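Local coordinates for protein HTH-type transcriptional regulator Rv1985c/MT2039 (Mycobacterium tuberculosis, PDB 3ISP) that binds DNA as a homodimeric transcription factor of the LysR family, probably switching on the exporter LysE and repressing its own expression, at residues A[92-97]-A[117-122]; A[97-102]-A[122-127]; A[111-116]-A[283-288]; A[127-132]-A[144-149]; A[150-155]-A[267-272]. All blocks are in the same frame, centred on the assembly; numbering follows the deposited sequence.

Interaction 1: residues A[92-97]-A[117-122]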
# COMPACT_ATOMS: atom_id res chain seq x y z
N LEU A 92 -45.32 -2.73 0.45
CA LEU A 92 -44.52 -2.71 -0.77
C LEU A 92 -43.02 -2.73 -0.46
O LEU A 92 -42.34 -3.71 -0.77
CB LEU A 92 -44.86 -1.47 -1.62
CG LEU A 92 -44.94 -0.11 -0.92
CD1 LEU A 92 -44.80 1.03 -1.92
CD2 LEU A 92 -46.24 0.02 -0.13
N LYS A 93 -42.54 -1.66 0.16
CA LYS A 93 -41.13 -1.48 0.54
C LYS A 93 -40.12 -2.43 -0.11
O LYS A 93 -40.15 -3.64 0.11
CB LYS A 93 -40.96 -1.53 2.06
CG LYS A 93 -41.02 -0.16 2.72
CD LYS A 93 -39.85 0.71 2.29
CE LYS A 93 -39.98 2.13 2.83
NZ LYS A 93 -38.83 2.99 2.41
N ARG A 94 -39.23 -1.86 -0.91
CA ARG A 94 -38.11 -2.62 -1.45
C ARG A 94 -36.78 -2.08 -0.92
O ARG A 94 -36.23 -1.12 -1.47
CB ARG A 94 -38.13 -2.65 -2.98
CG ARG A 94 -38.70 -3.95 -3.51
CD ARG A 94 -38.35 -5.07 -2.51
NE ARG A 94 -38.35 -6.43 -3.05
CZ ARG A 94 -38.04 -6.77 -4.30
NH1 ARG A 94 -37.70 -5.85 -5.20
NH2 ARG A 94 -38.08 -8.05 -4.66
N THR A 95 -36.30 -2.69 0.15
CA THR A 95 -35.11 -2.20 0.86
C THR A 95 -33.80 -2.70 0.25
O THR A 95 -33.69 -3.87 -0.12
CB THR A 95 -35.15 -2.58 2.35
OG1 THR A 95 -36.43 -2.22 2.91
CG2 THR A 95 -34.04 -1.85 3.12
N ARG A 96 -32.83 -1.80 0.14
CA ARG A 96 -31.52 -2.15 -0.40
C ARG A 96 -30.66 -2.76 0.69
O ARG A 96 -30.42 -2.13 1.73
CB ARG A 96 -30.82 -0.91 -0.94
CG ARG A 96 -29.36 -1.14 -1.29
CD ARG A 96 -29.22 -2.05 -2.51
NE ARG A 96 -29.75 -1.41 -3.71
CZ ARG A 96 -29.99 -2.05 -4.84
NH1 ARG A 96 -29.75 -3.35 -4.94
NH2 ARG A 96 -30.49 -1.38 -5.88
N ILE A 97 -30.20 -3.99 0.46
CA ILE A 97 -29.30 -4.64 1.40
C ILE A 97 -28.01 -5.06 0.72
O ILE A 97 -28.02 -5.70 -0.32
CB ILE A 97 -29.96 -5.84 2.12
CG1 ILE A 97 -30.82 -5.34 3.27
CG2 ILE A 97 -28.90 -6.77 2.69
CD1 ILE A 97 -30.03 -4.62 4.34
N LEU A 117 -35.62 -15.44 -0.32
CA LEU A 117 -35.40 -14.02 -0.10
C LEU A 117 -36.56 -13.12 -0.52
O LEU A 117 -37.21 -13.34 -1.54
CB LEU A 117 -34.12 -13.57 -0.80
CG LEU A 117 -33.42 -12.36 -0.19
CD1 LEU A 117 -32.16 -12.80 0.54
CD2 LEU A 117 -33.09 -11.36 -1.27
N GLY A 118 -36.79 -12.09 0.29
CA GLY A 118 -37.80 -11.09 0.00
C GLY A 118 -38.23 -10.39 1.27
O GLY A 118 -37.99 -10.89 2.38
N ASP A 119 -38.84 -9.22 1.12
CA ASP A 119 -38.95 -8.56 -0.17
C ASP A 119 -37.91 -7.45 -0.20
O ASP A 119 -38.15 -6.35 0.30
CB ASP A 119 -40.36 -7.99 -0.35
CG ASP A 119 -40.89 -8.16 -1.78
OD1 ASP A 119 -40.37 -9.03 -2.52
OD2 ASP A 119 -41.82 -7.42 -2.15
N VAL A 120 -36.75 -7.74 -0.77
CA VAL A 120 -35.59 -6.86 -0.61
C VAL A 120 -34.66 -6.80 -1.84
O VAL A 120 -34.42 -7.81 -2.49
CB VAL A 120 -34.78 -7.29 0.64
CG1 VAL A 120 -34.44 -8.77 0.57
CG2 VAL A 120 -33.52 -6.46 0.79
N LEU A 121 -34.15 -5.61 -2.15
CA LEU A 121 -33.20 -5.45 -3.24
C LEU A 121 -31.79 -5.79 -2.79
O LEU A 121 -31.26 -5.17 -1.85
CB LEU A 121 -33.23 -4.02 -3.79
CG LEU A 121 -34.51 -3.53 -4.48
CD1 LEU A 121 -34.24 -2.25 -5.25
CD2 LEU A 121 -35.04 -4.60 -5.41
N LEU A 122 -31.19 -6.75 -3.47
CA LEU A 122 -29.90 -7.33 -3.09
C LEU A 122 -28.70 -6.67 -3.79
O LEU A 122 -28.71 -6.47 -5.01
CB LEU A 122 -29.92 -8.82 -3.39
CG LEU A 122 -29.26 -9.76 -2.39
CD1 LEU A 122 -29.42 -9.24 -0.97
CD2 LEU A 122 -29.89 -11.12 -2.51

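Interaction 2: residues A[97-102]-A[122-127]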
# COMPACT_ATOMS: atom_id res chain seq x y z
N ILE A 97 -30.20 -3.99 0.46
CA ILE A 97 -29.30 -4.64 1.40
C ILE A 97 -28.01 -5.06 0.72
O ILE A 97 -28.02 -5.70 -0.32
CB ILE A 97 -29.96 -5.84 2.12
CG1 ILE A 97 -30.82 -5.34 3.27
CG2 ILE A 97 -28.90 -6.77 2.69
CD1 ILE A 97 -30.03 -4.62 4.34
N THR A 98 -26.89 -4.67 1.32
CA THR A 98 -25.60 -5.02 0.77
C THR A 98 -24.89 -6.01 1.69
O THR A 98 -24.72 -5.77 2.89
CB THR A 98 -24.70 -3.79 0.58
OG1 THR A 98 -25.32 -2.89 -0.36
CG2 THR A 98 -23.34 -4.21 0.05
N ILE A 99 -24.49 -7.14 1.12
CA ILE A 99 -23.75 -8.10 1.90
C ILE A 99 -22.51 -8.59 1.18
O ILE A 99 -22.54 -8.84 -0.02
CB ILE A 99 -24.65 -9.26 2.39
CG1 ILE A 99 -25.17 -10.10 1.25
CG2 ILE A 99 -25.86 -8.71 3.15
CD1 ILE A 99 -26.58 -10.58 1.52
N ALA A 100 -21.42 -8.70 1.91
CA ALA A 100 -20.19 -9.26 1.38
C ALA A 100 -20.24 -10.80 1.42
O ALA A 100 -20.82 -11.39 2.33
CB ALA A 100 -19.01 -8.72 2.17
N VAL A 101 -19.63 -11.45 0.42
CA VAL A 101 -19.54 -12.91 0.38
C VAL A 101 -18.25 -13.40 -0.27
O VAL A 101 -17.97 -13.05 -1.41
CB VAL A 101 -20.71 -13.52 -0.42
CG1 VAL A 101 -20.62 -15.02 -0.43
CG2 VAL A 101 -22.04 -13.09 0.17
N ASN A 102 -17.46 -14.21 0.44
CA ASN A 102 -16.25 -14.81 -0.13
C ASN A 102 -16.57 -15.70 -1.33
O ASN A 102 -17.57 -16.42 -1.33
CB ASN A 102 -15.45 -15.59 0.91
CG ASN A 102 -16.19 -16.81 1.43
OD1 ASN A 102 -15.61 -17.89 1.59
ND2 ASN A 102 -17.47 -16.65 1.70
N LEU A 122 -31.19 -6.75 -3.47
CA LEU A 122 -29.90 -7.33 -3.09
C LEU A 122 -28.70 -6.67 -3.79
O LEU A 122 -28.71 -6.47 -5.01
CB LEU A 122 -29.92 -8.82 -3.39
CG LEU A 122 -29.26 -9.76 -2.39
CD1 LEU A 122 -29.42 -9.24 -0.97
CD2 LEU A 122 -29.89 -11.12 -2.51
N ASP A 123 -27.68 -6.33 -3.02
CA ASP A 123 -26.42 -5.86 -3.58
C ASP A 123 -25.29 -6.68 -2.98
O ASP A 123 -24.85 -6.43 -1.86
CB ASP A 123 -26.20 -4.38 -3.31
CG ASP A 123 -24.76 -3.93 -3.60
OD1 ASP A 123 -24.14 -4.45 -4.56
OD2 ASP A 123 -24.27 -3.04 -2.86
N VAL A 124 -24.83 -7.67 -3.75
CA VAL A 124 -23.85 -8.63 -3.29
C VAL A 124 -22.45 -8.30 -3.81
O VAL A 124 -22.28 -7.95 -4.98
CB VAL A 124 -24.25 -10.06 -3.70
CG1 VAL A 124 -23.25 -11.07 -3.19
CG2 VAL A 124 -25.62 -10.39 -3.18
N ARG A 125 -21.46 -8.39 -2.93
CA ARG A 125 -20.08 -8.10 -3.27
C ARG A 125 -19.28 -9.35 -3.02
O ARG A 125 -19.40 -9.96 -1.96
CB ARG A 125 -19.52 -7.01 -2.36
CG ARG A 125 -20.44 -5.84 -2.11
CD ARG A 125 -20.61 -5.04 -3.36
NE ARG A 125 -21.41 -3.85 -3.13
CZ ARG A 125 -20.92 -2.70 -2.69
NH1 ARG A 125 -19.63 -2.59 -2.42
NH2 ARG A 125 -21.72 -1.66 -2.51
N ILE A 126 -18.44 -9.73 -3.97
CA ILE A 126 -17.54 -10.84 -3.74
C ILE A 126 -16.24 -10.29 -3.19
O ILE A 126 -15.47 -9.67 -3.91
CB ILE A 126 -17.25 -11.62 -5.01
CG1 ILE A 126 -18.56 -12.14 -5.60
CG2 ILE A 126 -16.32 -12.76 -4.71
CD1 ILE A 126 -19.27 -13.12 -4.72
N GLU A 127 -16.01 -10.52 -1.91
CA GLU A 127 -14.84 -9.97 -1.25
C GLU A 127 -14.18 -11.03 -0.39
O GLU A 127 -14.85 -11.92 0.14
CB GLU A 127 -15.23 -8.76 -0.40
CG GLU A 127 -16.04 -7.70 -1.14
CD GLU A 127 -15.27 -7.03 -2.28
OE1 GLU A 127 -14.10 -7.40 -2.53
OE2 GLU A 127 -15.86 -6.13 -2.93

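Interaction 3: residues A[111-116]-A[283-288]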
# COMPACT_ATOMS: atom_id res chain seq x y z
N SER A 111 -25.63 -19.53 -2.74
CA SER A 111 -26.64 -19.44 -3.77
C SER A 111 -28.06 -19.58 -3.23
O SER A 111 -28.98 -18.91 -3.71
CB SER A 111 -26.39 -20.53 -4.80
OG SER A 111 -27.52 -20.66 -5.64
N ALA A 112 -28.25 -20.44 -2.24
CA ALA A 112 -29.59 -20.78 -1.76
C ALA A 112 -30.33 -19.59 -1.20
O ALA A 112 -31.55 -19.59 -1.12
CB ALA A 112 -29.51 -21.89 -0.70
N VAL A 113 -29.57 -18.56 -0.82
CA VAL A 113 -30.12 -17.42 -0.07
C VAL A 113 -31.12 -16.61 -0.89
O VAL A 113 -31.99 -15.94 -0.33
CB VAL A 113 -29.00 -16.49 0.44
CG1 VAL A 113 -29.58 -15.25 1.11
CG2 VAL A 113 -28.08 -17.23 1.39
N PHE A 114 -30.98 -16.67 -2.22
CA PHE A 114 -31.86 -15.90 -3.10
C PHE A 114 -33.25 -16.51 -3.11
O PHE A 114 -34.25 -15.80 -3.14
CB PHE A 114 -31.32 -15.88 -4.54
CG PHE A 114 -29.95 -15.29 -4.67
CD1 PHE A 114 -29.57 -14.19 -3.94
CD2 PHE A 114 -29.04 -15.84 -5.54
CE1 PHE A 114 -28.31 -13.66 -4.07
CE2 PHE A 114 -27.77 -15.31 -5.68
CZ PHE A 114 -27.41 -14.22 -4.95
N ASP A 115 -33.30 -17.84 -3.07
CA ASP A 115 -34.57 -18.55 -3.17
C ASP A 115 -35.48 -18.19 -2.02
O ASP A 115 -36.68 -17.98 -2.21
CB ASP A 115 -34.32 -20.06 -3.19
CG ASP A 115 -33.53 -20.49 -4.41
OD1 ASP A 115 -32.49 -21.17 -4.24
OD2 ASP A 115 -33.95 -20.14 -5.54
N GLY A 116 -34.90 -18.10 -0.83
CA GLY A 116 -35.65 -17.75 0.36
C GLY A 116 -35.49 -16.29 0.68
O GLY A 116 -35.25 -15.92 1.83
N ASP A 283 -31.25 -15.49 9.35
CA ASP A 283 -31.86 -16.80 9.35
C ASP A 283 -31.60 -17.50 8.05
O ASP A 283 -31.26 -18.68 8.02
CB ASP A 283 -33.37 -16.72 9.57
CG ASP A 283 -33.73 -16.63 11.03
OD1 ASP A 283 -32.82 -16.85 11.86
OD2 ASP A 283 -34.91 -16.32 11.34
N THR A 284 -31.79 -16.77 6.96
CA THR A 284 -31.61 -17.33 5.64
C THR A 284 -30.15 -17.74 5.40
O THR A 284 -29.87 -18.86 5.00
CB THR A 284 -32.09 -16.34 4.60
OG1 THR A 284 -33.50 -16.18 4.77
CG2 THR A 284 -31.79 -16.86 3.20
N VAL A 285 -29.22 -16.83 5.67
CA VAL A 285 -27.82 -17.17 5.53
C VAL A 285 -27.48 -18.40 6.36
O VAL A 285 -26.88 -19.32 5.86
CB VAL A 285 -26.91 -15.99 5.90
CG1 VAL A 285 -25.47 -16.44 6.03
CG2 VAL A 285 -27.06 -14.88 4.86
N ARG A 286 -27.87 -18.41 7.63
CA ARG A 286 -27.57 -19.54 8.51
C ARG A 286 -28.12 -20.87 7.98
O ARG A 286 -27.46 -21.91 8.08
CB ARG A 286 -28.10 -19.27 9.92
CG ARG A 286 -27.02 -18.84 10.90
CD ARG A 286 -27.56 -18.65 12.32
NE ARG A 286 -26.45 -18.60 13.28
CZ ARG A 286 -26.54 -18.11 14.52
NH1 ARG A 286 -27.69 -17.63 14.96
NH2 ARG A 286 -25.47 -18.10 15.31
N ALA A 287 -29.32 -20.83 7.42
CA ALA A 287 -29.97 -22.02 6.91
C ALA A 287 -29.34 -22.48 5.59
O ALA A 287 -29.28 -23.67 5.30
CB ALA A 287 -31.45 -21.78 6.73
N ALA A 288 -28.88 -21.53 4.80
CA ALA A 288 -28.24 -21.87 3.54
C ALA A 288 -26.94 -22.62 3.82
O ALA A 288 -26.42 -23.36 2.97
CB ALA A 288 -27.97 -20.61 2.73

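Interaction 4: residues A[127-132]-A[144-149]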
# COMPACT_ATOMS: atom_id res chain seq x y z
N GLU A 127 -16.01 -10.52 -1.91
CA GLU A 127 -14.84 -9.97 -1.25
C GLU A 127 -14.18 -11.03 -0.39
O GLU A 127 -14.85 -11.92 0.14
CB GLU A 127 -15.23 -8.76 -0.40
CG GLU A 127 -16.04 -7.70 -1.14
CD GLU A 127 -15.27 -7.03 -2.28
OE1 GLU A 127 -14.10 -7.40 -2.53
OE2 GLU A 127 -15.86 -6.13 -2.93
N ASP A 128 -12.87 -10.94 -0.24
CA ASP A 128 -12.18 -11.85 0.66
C ASP A 128 -12.36 -11.39 2.11
O ASP A 128 -13.16 -10.50 2.40
CB ASP A 128 -10.69 -12.03 0.28
CG ASP A 128 -9.87 -10.73 0.34
OD1 ASP A 128 -10.23 -9.76 1.06
OD2 ASP A 128 -8.83 -10.69 -0.35
N GLN A 129 -11.62 -12.02 3.02
CA GLN A 129 -11.72 -11.71 4.43
C GLN A 129 -11.48 -10.24 4.69
O GLN A 129 -12.29 -9.57 5.33
CB GLN A 129 -10.69 -12.52 5.21
CG GLN A 129 -11.07 -12.80 6.63
CD GLN A 129 -9.86 -13.06 7.50
OE1 GLN A 129 -8.96 -12.22 7.59
NE2 GLN A 129 -9.82 -14.22 8.15
N ASP A 130 -10.35 -9.74 4.20
CA ASP A 130 -9.97 -8.37 4.52
C ASP A 130 -10.90 -7.35 3.87
O ASP A 130 -11.42 -6.47 4.53
CB ASP A 130 -8.51 -8.09 4.16
CG ASP A 130 -7.55 -8.77 5.12
OD1 ASP A 130 -8.01 -9.42 6.09
OD2 ASP A 130 -6.32 -8.65 4.92
N HIS A 131 -11.13 -7.50 2.57
CA HIS A 131 -12.01 -6.58 1.87
C HIS A 131 -13.39 -6.46 2.53
O HIS A 131 -13.94 -5.35 2.63
CB HIS A 131 -12.16 -7.00 0.40
CG HIS A 131 -10.92 -6.82 -0.41
ND1 HIS A 131 -10.39 -5.57 -0.70
CD2 HIS A 131 -10.12 -7.72 -1.03
CE1 HIS A 131 -9.30 -5.72 -1.44
NE2 HIS A 131 -9.12 -7.01 -1.66
N SER A 132 -13.94 -7.59 2.99
CA SER A 132 -15.29 -7.59 3.58
C SER A 132 -15.34 -6.94 4.97
O SER A 132 -16.29 -6.23 5.28
CB SER A 132 -15.89 -9.00 3.61
OG SER A 132 -15.28 -9.81 4.60
N ALA A 144 -21.74 -9.92 6.29
CA ALA A 144 -20.76 -10.57 5.41
C ALA A 144 -20.41 -12.00 5.83
O ALA A 144 -20.16 -12.27 7.00
CB ALA A 144 -19.49 -9.73 5.32
N VAL A 145 -20.38 -12.92 4.87
CA VAL A 145 -19.78 -14.22 5.10
C VAL A 145 -18.25 -14.03 5.03
O VAL A 145 -17.73 -13.59 4.02
CB VAL A 145 -20.26 -15.26 4.07
CG1 VAL A 145 -19.54 -16.58 4.26
CG2 VAL A 145 -21.76 -15.44 4.18
N THR A 146 -17.55 -14.35 6.12
CA THR A 146 -16.12 -14.08 6.21
C THR A 146 -15.43 -15.20 6.96
O THR A 146 -16.06 -15.94 7.70
CB THR A 146 -15.85 -12.76 6.96
OG1 THR A 146 -14.44 -12.60 7.17
CG2 THR A 146 -16.56 -12.77 8.31
N THR A 147 -14.12 -15.33 6.78
CA THR A 147 -13.37 -16.37 7.48
C THR A 147 -12.97 -15.83 8.83
O THR A 147 -12.26 -16.49 9.58
CB THR A 147 -12.10 -16.82 6.72
OG1 THR A 147 -11.25 -15.69 6.46
CG2 THR A 147 -12.45 -17.54 5.40
N GLU A 148 -13.45 -14.62 9.11
CA GLU A 148 -13.08 -13.89 10.32
C GLU A 148 -13.95 -14.24 11.51
O GLU A 148 -15.13 -13.91 11.54
CB GLU A 148 -13.23 -12.39 10.08
CG GLU A 148 -12.82 -11.55 11.27
CD GLU A 148 -11.32 -11.50 11.43
OE1 GLU A 148 -10.64 -10.99 10.50
OE2 GLU A 148 -10.82 -11.97 12.48
N ARG A 149 -13.34 -14.87 12.51
CA ARG A 149 -14.03 -15.16 13.75
C ARG A 149 -14.23 -13.92 14.65
O ARG A 149 -15.26 -13.79 15.31
CB ARG A 149 -13.30 -16.26 14.53
CG ARG A 149 -13.75 -16.40 15.95
CD ARG A 149 -12.98 -17.48 16.68
NE ARG A 149 -13.59 -18.79 16.48
CZ ARG A 149 -13.50 -19.80 17.34
NH1 ARG A 149 -12.84 -19.63 18.48
NH2 ARG A 149 -14.09 -20.96 17.08
O HOH W 1 -15.28 -12.84 3.43
O HOH W 2 -13.82 -10.25 7.69

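Interaction 5: residues A[150-155]-A[267-272]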
# COMPACT_ATOMS: atom_id res chain seq x y z
N ASN A 150 -13.25 -13.02 14.67
CA ASN A 150 -13.31 -11.86 15.57
C ASN A 150 -14.38 -10.86 15.15
O ASN A 150 -14.48 -10.52 13.98
CB ASN A 150 -11.94 -11.16 15.68
CG ASN A 150 -10.93 -11.96 16.52
OD1 ASN A 150 -11.28 -12.92 17.23
ND2 ASN A 150 -9.67 -11.55 16.45
N PRO A 151 -15.18 -10.39 16.10
CA PRO A 151 -16.23 -9.43 15.74
C PRO A 151 -15.63 -8.13 15.22
O PRO A 151 -14.86 -7.50 15.94
CB PRO A 151 -16.95 -9.16 17.07
CG PRO A 151 -16.58 -10.31 17.96
CD PRO A 151 -15.20 -10.71 17.54
N VAL A 152 -15.98 -7.74 14.00
CA VAL A 152 -15.58 -6.42 13.53
C VAL A 152 -16.50 -5.44 14.21
O VAL A 152 -17.61 -5.80 14.62
CB VAL A 152 -15.64 -6.26 11.98
CG1 VAL A 152 -15.53 -7.63 11.28
CG2 VAL A 152 -16.89 -5.53 11.56
N PRO A 153 -16.03 -4.19 14.37
CA PRO A 153 -16.71 -3.07 15.04
C PRO A 153 -18.17 -2.87 14.61
O PRO A 153 -18.45 -2.72 13.41
CB PRO A 153 -15.87 -1.86 14.62
CG PRO A 153 -14.50 -2.43 14.45
CD PRO A 153 -14.68 -3.83 13.93
N GLY A 154 -19.07 -2.86 15.58
CA GLY A 154 -20.49 -2.71 15.31
C GLY A 154 -21.15 -3.96 14.76
O GLY A 154 -22.19 -3.87 14.10
N CYS A 155 -20.57 -5.12 15.04
CA CYS A 155 -21.01 -6.36 14.41
C CYS A 155 -21.13 -7.57 15.34
O CYS A 155 -20.24 -7.84 16.14
CB CYS A 155 -20.06 -6.70 13.27
SG CYS A 155 -20.47 -5.98 11.69
N TYR A 267 -17.92 -17.69 9.21
CA TYR A 267 -18.75 -16.93 10.13
C TYR A 267 -19.68 -15.98 9.37
O TYR A 267 -19.31 -15.45 8.34
CB TYR A 267 -17.86 -16.14 11.08
CG TYR A 267 -16.91 -17.02 11.83
CD1 TYR A 267 -17.25 -17.54 13.07
CD2 TYR A 267 -15.68 -17.36 11.29
CE1 TYR A 267 -16.40 -18.36 13.76
CE2 TYR A 267 -14.81 -18.18 11.98
CZ TYR A 267 -15.18 -18.68 13.21
OH TYR A 267 -14.32 -19.52 13.90
N TRP A 268 -20.88 -15.77 9.88
CA TRP A 268 -21.71 -14.70 9.36
C TRP A 268 -21.66 -13.52 10.34
O TRP A 268 -22.21 -13.60 11.43
CB TRP A 268 -23.14 -15.18 9.11
CG TRP A 268 -24.17 -14.08 8.96
CD1 TRP A 268 -25.04 -13.63 9.92
CD2 TRP A 268 -24.45 -13.29 7.79
NE1 TRP A 268 -25.83 -12.62 9.42
CE2 TRP A 268 -25.49 -12.40 8.11
CE3 TRP A 268 -23.94 -13.26 6.49
CZ2 TRP A 268 -26.01 -11.50 7.20
CZ3 TRP A 268 -24.46 -12.36 5.59
CH2 TRP A 268 -25.48 -11.49 5.94
N GLN A 269 -20.96 -12.46 9.95
CA GLN A 269 -20.92 -11.22 10.72
C GLN A 269 -21.91 -10.19 10.18
O GLN A 269 -21.93 -9.91 8.98
CB GLN A 269 -19.50 -10.63 10.73
CG GLN A 269 -18.52 -11.50 11.46
CD GLN A 269 -17.33 -10.76 12.03
OE1 GLN A 269 -17.47 -9.65 12.56
NE2 GLN A 269 -16.17 -11.38 11.96
N CYS A 270 -22.74 -9.62 11.07
CA CYS A 270 -23.69 -8.58 10.67
C CYS A 270 -23.86 -7.50 11.74
O CYS A 270 -23.49 -7.69 12.90
CB CYS A 270 -25.04 -9.20 10.32
SG CYS A 270 -25.90 -9.98 11.70
N TRP A 271 -24.44 -6.37 11.33
CA TRP A 271 -24.68 -5.25 12.23
C TRP A 271 -25.32 -5.68 13.54
O TRP A 271 -26.42 -6.22 13.55
CB TRP A 271 -25.60 -4.21 11.59
CG TRP A 271 -24.94 -3.38 10.54
CD1 TRP A 271 -23.60 -3.23 10.34
CD2 TRP A 271 -25.59 -2.57 9.56
NE1 TRP A 271 -23.38 -2.39 9.28
CE2 TRP A 271 -24.59 -1.97 8.78
CE3 TRP A 271 -26.93 -2.30 9.26
CZ2 TRP A 271 -24.88 -1.11 7.72
CZ3 TRP A 271 -27.22 -1.45 8.20
CH2 TRP A 271 -26.20 -0.87 7.44
N LYS A 272 -24.61 -5.43 14.64
CA LYS A 272 -25.18 -5.62 15.97
C LYS A 272 -26.20 -4.53 16.27
O LYS A 272 -25.85 -3.40 16.58
CB LYS A 272 -24.07 -5.61 17.02
CG LYS A 272 -24.55 -5.85 18.44
CD LYS A 272 -23.37 -6.11 19.38
CE LYS A 272 -22.33 -5.00 19.30
NZ LYS A 272 -20.98 -5.45 19.74
O HOH W 3 -18.75 -4.99 17.16

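Interaction 1: residues A[92-97]-A[117-122]
The guanidinium of Arg96 has Leu121 CB lying 3.7 Å above one face, while Leu122 O comes to its edge close to the plane. With CG anti to the backbone N (chi1 170°) and two further bends, Arg96 curls back over the partner strand, and its NH2 donates to Thr218 O of the second subunit. Arg94 sets one face of its guanidinium over the backbone of Val120 and Leu121 and has Asp119 at its edge. Its NH2 reaches Asp119 OD1 at 3.3 Å in a salt bridge whose hydrogen bond is weak, the planes 61° apart. Ile97 N donates to Leu121 O at 2.8 Å in a nearly straight bond. On the sheet face away from Arg96 and Leu121, Ile97 CG1 meets Val120 CG2 at 3.8 Å, with Met142 packed on Ile97 and Phe114 on Leu122. The contact lies on the N-terminal part of parallel strands 95-101 and 120-126, and the second subunit lies along 120-126, the edge strand within this chain.

Interaction 2: residues A[97-102]-A[122-127]
Strands 97-101 and 122-126 run parallel, their axes 4.7 Å apart at closest and 24° apart in direction: Asp123 N donates to Ile97 O, Ile99 N to Asp123 O, Arg125 N to Ile99 O, Val101 N to Arg125 O and Glu127 N to Val101 O. On one face Thr98 and Asp123 lie side by side, pointing the same way, and Thr98 OG1 donates to Asp123 OD2 at 2.7 Å. It arrives on the anti side of that oxygen, 23° out of the carboxylate plane. Arg125 comes to the syn side, gripping side-on: NE sits 3.1 Å from Asp123 OD1, and NH2 2.9 Å from Asp123 OD2. NE also reaches OD2, which therefore takes three donor bonds. With OG1 beside the backbone N (chi1 -62°), CG2 of Thr98 is left to lie over one face of the Arg125 guanidinium, 3.7 Å from Arg125 NE. The opposite face of the sheet is hydrocarbon. Ile99 CD1 touches Leu122 CD1 at 4.0 Å, and Val101 CG2 crosses to Val124 CG1 at 4.1 Å, where Met106 of helix 103-107 packs against both valines. Phe220 of the second subunit leans on Asp123. With a hydroxyl and two guanidinium nitrogens fixing its rotation, this buried carboxylate is probably ionised, its charge balanced by Arg125 within the same strand.

Interaction 3: residues A[111-116]-A[283-288]
Apolar contact carries most of the meeting between Val113 and helix 276-288. Val113 spreads its two methyls over one side of the helix: CG1, anti to the backbone N (chi1 175°), rests 3.4 Å from Thr284 CG2, while CG2 lies 3.6 Å from Ala288 CB one turn further along. The same CG2 reaches Val285 CG2 more loosely, at 4.3 Å. Ala112 adds a methyl-to-methyl touch, its CB 4.0 Å from Ala288 CB, toward the outer side. The polar share is slight. Thr284 OG1 stands 3.4 Å from Gly116 O, a weak bond at best, since the same proton has Arg280 O, itself a weak partner, within reach. Residues 112-115 of the loop, which leads from helix 103-107 toward strand 120-126, have helical backbone angles without the regular bonds. Val285, whose CB points away from this loop, packs on Leu160 of strand 155-169 and on Trp109 and Phe110, and across the loop Phe114 touches Leu235 of the second subunit.

Interaction 4: residues A[127-132]-A[144-149]
The beta-alpha-beta crossover from strand 120-126 through helix 129-137 to strand 143-146 brings Gln129 and Ser132, in the first turn of that helix, against Ala144 and Thr146. Ser132 CB sits 4.1 Å from Ala144 CB, and its OG is 3.8 Å from Thr146 CB. The aliphatic part of Gln129 passes by Thr146. Thr146 OG1 accepts from Glu148 N at 3.0 Å, an ST turn that carries the chain out of the strand. Asp128 is the N-cap of the helix, its OD1 accepting a hydrogen bond from His131 N at 2.9 Å, a nearly straight capping bond. These strand and helix ends lie on the side where related LysR regulatory domains keep their effector cleft. Two waters fill in the polar seam. One donates to Val145 O at 2.6 Å and only weakly to Glu127 O; the other donates to Gln129 O at 2.9 Å and is bound to Thr146 OG1, with the direction of that bond unsettled.

Interaction 5: residues A[150-155]-A[267-272]
Gln269 makes the tight part of this contact, its carboxamide set against the backbone of Asn150 and Val152. Val152 N donates to Gln269 OE1 at 2.8 Å, in the carbonyl plane and on a lone pair, with an N-H...O angle of 170°. Gln269 NE2 gives to Asn150 O, also at 2.8 Å, though NE2 comes from above the plane of the Asn150 carbonyl. The Gln269 CG lies beside the backbone N (chi1 -66°) and the chain runs extended from there, carrying the amide across to the loop. NE2 donates to Glu148 O as well, so the buried amide is gripped at both ends and held from rotating, with Leu136 of helix 129-137 packed on it. A type II turn from Val152 to Cys155, with Gly154 at positive phi, links the loop after strand 143-146 to strand 155-169, which runs antiparallel beside strand 255-271; there Cys155 and Trp271 form a non-hydrogen-bonded pair. Cys155 SG lies at the edge of the Trp271 indole, 4.4 Å from Trp271 CD1; the indole itself packs on Leu77 of helix 66-82. Toward solvent the contact loosens. Lys272 N still donates to Gly154 O at 2.9 Å, but beyond it a water spans the turn, accepting from Cys155 N at 2.8 Å and donating to Val152 O, while exposed Lys272 reaches that water only weakly through NZ, at 3.4 Å.

In the fold
Interactions 1 and 2 are successive lengths of one strand pair, sharing Ile97 and Leu122, with centres 14 Å apart and the second subunit alongside both. Interaction 3 meets that pair where Phe114 CE1 lies 3.4 Å from Leu122 CD2. From interaction 2 the sheet passes to interaction 4, 10 Å away between centres, through the probable bond from Val145 N to Ala100 O, and on to interaction 5, another 10 Å, where Ala144 N approaches Gln269 O at 2.7 Å. Val285 of interaction 3 touches both Val145 and Trp268. The centres of interactions 1 and 4 stand about 23 Å apart. Interaction 4 is at the ends of strand 143-146 and helix 129-137, the side where related LysR domains bind effectors.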